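Local coordinates for TBC1 domain family member 22A (Homo sapiens, PDB 2QFZ), which probably acts as a GTPase-activating protein for Rab-family GTPases through its TBC domain, the part of the chain present here, at residues 257-266 with 314-325. Numbering follows the deposited sequence.
Sequences EVPLRCTIRL and TAHWDDEDISLL
I322 packs against C262, R265 and L266 where helix 260-266 meets the turn 314-317 and helix 319-325, some 48 residues further along the chain. The axes of the two helix segments approach to 9.8 Å and cross at -42°, and I322 sits between them. Start at its CB, which faces the aliphatic chain of R265. I322 CG2, anti to the backbone N, lies 3.7 Å from R265 CG and also touches L266 CD1. CG1 takes the other direction and reaches C262 CB at 3.8 Å, while the terminal CD1 lies against that same CB, with L266 CD1 a little farther off. Beyond the isoleucine, C262 SG rests on W317 CB, 3.9 Å away. R265 NH1 hydrogen-bonds to T269 OG1 further along its own helix.

At the start of the helices the contact turns polar. R261 holds W317 O side-on: NE, 3.0 Å from W317 O, comes in nearly along the carbonyl direction (169°), and NH2 meets the same oxygen in the carbonyl plane, on a lone pair. R261 NH2 also donates to A315 O at 2.8 Å, from above that carbonyl's plane. All three bonds are bent at hydrogen; P259 CB lies over one guanidinium face. T314 OG1 donates to E257 O at 2.6 Å, and T314 CG2 lies over the centre of the W317 ring, whose plane is close to that of W292. D318 and D321 form a capping box.

The chemistry thus pairs an apolar helix interface with a type I turn gripped at A315 O and W317 O, consistent with one arginine fixing the lead into helix 319-335.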
loop_
_atom_site.group_PDB
_atom_site.type_symbol
_atom_site.label_atom_id
_atom_site.label_comp_id
_atom_site.label_asym_id
_atom_site.label_seq_id
_atom_site.Cartn_x
_atom_site.Cartn_y
_atom_site.Cartn_z
ATOM N N GLU A 257 -5.272 -5.908 -7.509
ATOM C CA GLU A 257 -6.630 -5.787 -8.043
ATOM C C GLU A 257 -6.839 -4.475 -8.787
ATOM O O GLU A 257 -7.758 -4.375 -9.581
ATOM C CB GLU A 257 -7.701 -5.925 -6.958
ATOM C CG GLU A 257 -7.355 -6.854 -5.819
ATOM C CD GLU A 257 -6.952 -8.242 -6.275
ATOM O OE1 GLU A 257 -7.498 -8.729 -7.302
ATOM O OE2 GLU A 257 -6.083 -8.850 -5.601
ATOM N N VAL A 258 -5.979 -3.490 -8.553
ATOM C CA VAL A 258 -6.106 -2.174 -9.193
ATOM C C VAL A 258 -4.753 -1.678 -9.685
ATOM O O VAL A 258 -3.680 -2.142 -9.204
ATOM C CB VAL A 258 -6.693 -1.127 -8.245
ATOM C CG1 VAL A 258 -8.089 -1.521 -7.770
ATOM C CG2 VAL A 258 -5.715 -0.862 -7.059
ATOM N N PRO A 259 -4.772 -0.766 -10.674
ATOM C CA PRO A 259 -3.516 -0.220 -11.170
ATOM C C PRO A 259 -2.730 0.611 -10.096
ATOM O O PRO A 259 -3.311 1.144 -9.166
ATOM C CB PRO A 259 -3.960 0.680 -12.335
ATOM C CG PRO A 259 -5.366 0.336 -12.623
ATOM C CD PRO A 259 -5.945 -0.281 -11.435
ATOM N N LEU A 260 -1.420 0.712 -10.261
ATOM C CA LEU A 260 -0.548 1.381 -9.280
ATOM C C LEU A 260 -0.923 2.817 -9.000
ATOM O O LEU A 260 -0.848 3.273 -7.863
ATOM C CB LEU A 260 0.931 1.287 -9.721
ATOM C CG LEU A 260 1.971 1.898 -8.741
ATOM C CD1 LEU A 260 1.845 1.285 -7.292
ATOM C CD2 LEU A 260 3.389 1.751 -9.296
ATOM N N ARG A 261 -1.322 3.545 -10.038
ATOM C CA ARG A 261 -1.765 4.896 -9.879
ATOM C C ARG A 261 -2.966 4.951 -8.946
ATOM O O ARG A 261 -3.149 5.921 -8.187
ATOM C CB ARG A 261 -2.117 5.489 -11.243
ATOM C CG ARG A 261 -3.251 4.715 -12.003
ATOM C CD ARG A 261 -3.712 5.425 -13.255
ATOM N NE ARG A 261 -4.851 4.709 -13.856
ATOM C CZ ARG A 261 -4.719 3.614 -14.586
ATOM N NH1 ARG A 261 -3.536 3.130 -14.854
ATOM N NH2 ARG A 261 -5.775 3.010 -15.090
ATOM N N CYS A 262 -3.800 3.912 -8.982
ATOM C CA CYS A 262 -4.910 3.842 -8.041
ATOM C C CYS A 262 -4.459 3.556 -6.596
ATOM O O CYS A 262 -5.031 4.085 -5.651
ATOM C CB CYS A 262 -5.927 2.794 -8.522
ATOM S SG CYS A 262 -6.693 3.312 -10.060
ATOM N N THR A 263 -3.480 2.681 -6.437
ATOM C CA THR A 263 -2.973 2.302 -5.095
ATOM C C THR A 263 -2.366 3.594 -4.444
ATOM O O THR A 263 -2.577 3.879 -3.272
ATOM C CB THR A 263 -1.915 1.176 -5.200
ATOM O OG1 THR A 263 -2.521 -0.060 -5.654
ATOM C CG2 THR A 263 -1.141 0.933 -3.831
ATOM N N ILE A 264 -1.672 4.400 -5.241
ATOM C CA ILE A 264 -1.036 5.611 -4.717
ATOM C C ILE A 264 -2.111 6.538 -4.165
ATOM O O ILE A 264 -2.016 7.023 -3.054
ATOM C CB ILE A 264 -0.093 6.296 -5.795
ATOM C CG1 ILE A 264 1.131 5.445 -5.963
ATOM C CG2 ILE A 264 0.237 7.762 -5.389
ATOM C CD1 ILE A 264 2.056 5.771 -7.184
ATOM N N ARG A 265 -3.190 6.739 -4.916
ATOM C CA ARG A 265 -4.271 7.564 -4.440
ATOM C C ARG A 265 -4.971 7.048 -3.144
ATOM O O ARG A 265 -5.199 7.800 -2.166
ATOM C CB ARG A 265 -5.260 7.787 -5.581
ATOM C CG ARG A 265 -6.487 8.557 -5.228
ATOM C CD ARG A 265 -6.220 9.919 -4.549
ATOM N NE ARG A 265 -7.479 10.440 -4.100
ATOM C CZ ARG A 265 -8.021 10.231 -2.912
ATOM N NH1 ARG A 265 -7.386 9.566 -1.946
ATOM N NH2 ARG A 265 -9.226 10.730 -2.667
ATOM N N LEU A 266 -5.323 5.775 -3.174
ATOM C CA LEU A 266 -5.824 5.023 -2.050
ATOM C C LEU A 266 -4.943 5.206 -0.804
ATOM O O LEU A 266 -5.469 5.449 0.305
ATOM C CB LEU A 266 -5.889 3.547 -2.453
ATOM C CG LEU A 266 -6.983 2.595 -1.940
ATOM C CD1 LEU A 266 -8.384 2.987 -2.381
ATOM C CD2 LEU A 266 -6.652 1.108 -2.402
ATOM N N THR A 314 -10.534 -3.305 -13.747
ATOM C CA THR A 314 -10.118 -2.016 -13.198
ATOM C C THR A 314 -8.946 -1.387 -13.977
ATOM O O THR A 314 -8.417 -0.357 -13.576
ATOM C CB THR A 314 -9.637 -2.187 -11.741
ATOM O OG1 THR A 314 -8.541 -3.115 -11.717
ATOM C CG2 THR A 314 -10.752 -2.649 -10.863
ATOM N N ALA A 315 -8.552 -1.979 -15.097
ATOM C CA ALA A 315 -7.412 -1.444 -15.873
ATOM C C ALA A 315 -7.662 0.010 -16.348
ATOM O O ALA A 315 -6.737 0.776 -16.575
ATOM C CB ALA A 315 -7.116 -2.353 -17.030
ATOM N N HIS A 316 -8.922 0.398 -16.456
ATOM C CA HIS A 316 -9.271 1.726 -16.935
ATOM C C HIS A 316 -9.560 2.697 -15.790
ATOM O O HIS A 316 -9.955 3.837 -16.027
ATOM C CB HIS A 316 -10.481 1.639 -17.860
ATOM C CG HIS A 316 -11.721 1.146 -17.184
ATOM N ND1 HIS A 316 -11.997 -0.191 -17.028
ATOM C CD2 HIS A 316 -12.745 1.812 -16.601
ATOM C CE1 HIS A 316 -13.147 -0.330 -16.390
ATOM N NE2 HIS A 316 -13.623 0.868 -16.124
ATOM N N TRP A 317 -9.383 2.254 -14.551
ATOM C CA TRP A 317 -9.786 3.059 -13.406
ATOM C C TRP A 317 -8.928 4.324 -13.236
ATOM O O TRP A 317 -7.756 4.309 -13.510
ATOM C CB TRP A 317 -9.794 2.218 -12.117
ATOM C CG TRP A 317 -11.114 1.611 -11.841
ATOM C CD1 TRP A 317 -12.083 1.273 -12.757
ATOM C CD2 TRP A 317 -11.633 1.256 -10.559
ATOM N NE1 TRP A 317 -13.156 0.747 -12.121
ATOM C CE2 TRP A 317 -12.916 0.719 -10.769
ATOM C CE3 TRP A 317 -11.121 1.300 -9.258
ATOM C CZ2 TRP A 317 -13.708 0.258 -9.724
ATOM C CZ3 TRP A 317 -11.932 0.858 -8.210
ATOM C CH2 TRP A 317 -13.188 0.339 -8.447
ATOM N N ASP A 318 -9.574 5.404 -12.806
ATOM C CA ASP A 318 -8.930 6.710 -12.589
ATOM C C ASP A 318 -9.334 7.254 -11.218
ATOM O O ASP A 318 -9.923 6.522 -10.401
ATOM C CB ASP A 318 -9.238 7.720 -13.736
ATOM C CG ASP A 318 -10.759 7.986 -13.963
ATOM O OD1 ASP A 318 -11.203 7.895 -15.143
ATOM O OD2 ASP A 318 -11.508 8.325 -13.013
ATOM N N ASP A 319 -8.995 8.517 -10.951
ATOM C CA ASP A 319 -9.121 9.079 -9.607
ATOM C C ASP A 319 -10.583 9.170 -9.214
ATOM O O ASP A 319 -10.918 8.972 -8.073
ATOM C CB ASP A 319 -8.429 10.458 -9.509
ATOM N N GLU A 320 -11.451 9.439 -10.172
ATOM C CA GLU A 320 -12.891 9.446 -9.925
ATOM C C GLU A 320 -13.380 8.112 -9.328
ATOM O O GLU A 320 -14.223 8.114 -8.460
ATOM C CB GLU A 320 -13.684 9.762 -11.203
ATOM N N ASP A 321 -12.859 6.998 -9.822
ATOM C CA ASP A 321 -13.286 5.659 -9.376
ATOM C C ASP A 321 -12.813 5.401 -7.946
ATOM O O ASP A 321 -13.557 4.935 -7.112
ATOM C CB ASP A 321 -12.759 4.601 -10.331
ATOM C CG ASP A 321 -13.404 4.679 -11.717
ATOM O OD1 ASP A 321 -14.631 4.500 -11.822
ATOM O OD2 ASP A 321 -12.682 4.867 -12.701
ATOM N N ILE A 322 -11.577 5.757 -7.658
ATOM C CA ILE A 322 -11.053 5.641 -6.300
ATOM C C ILE A 322 -11.736 6.525 -5.262
ATOM O O ILE A 322 -12.001 6.051 -4.151
ATOM C CB ILE A 322 -9.525 5.866 -6.283
ATOM C CG1 ILE A 322 -8.851 4.753 -7.073
ATOM C CG2 ILE A 322 -8.978 5.863 -4.832
ATOM C CD1 ILE A 322 -9.106 3.300 -6.460
ATOM N N SER A 323 -12.019 7.787 -5.612
ATOM C CA SER A 323 -12.758 8.714 -4.740
ATOM C C SER A 323 -14.131 8.174 -4.399
ATOM O O SER A 323 -14.576 8.273 -3.255
ATOM C CB SER A 323 -12.951 10.109 -5.397
ATOM O OG SER A 323 -11.736 10.579 -5.959
ATOM N N LEU A 324 -14.812 7.616 -5.391
ATOM C CA LEU A 324 -16.098 6.949 -5.143
ATOM C C LEU A 324 -15.951 5.746 -4.218
ATOM O O LEU A 324 -16.676 5.635 -3.233
ATOM C CB LEU A 324 -16.740 6.529 -6.462
ATOM C CG LEU A 324 -17.265 7.699 -7.306
ATOM N N LEU A 325 -14.986 4.865 -4.500
ATOM C CA LEU A 325 -14.742 3.711 -3.640
ATOM C C LEU A 325 -14.501 4.139 -2.175
ATOM O O LEU A 325 -15.062 3.561 -1.207
ATOM C CB LEU A 325 -13.565 2.890 -4.193
ATOM C CG LEU A 325 -13.228 1.549 -3.547
ATOM C CD1 LEU A 325 -14.433 0.580 -3.730
ATOM C CD2 LEU A 325 -11.927 0.975 -4.120
#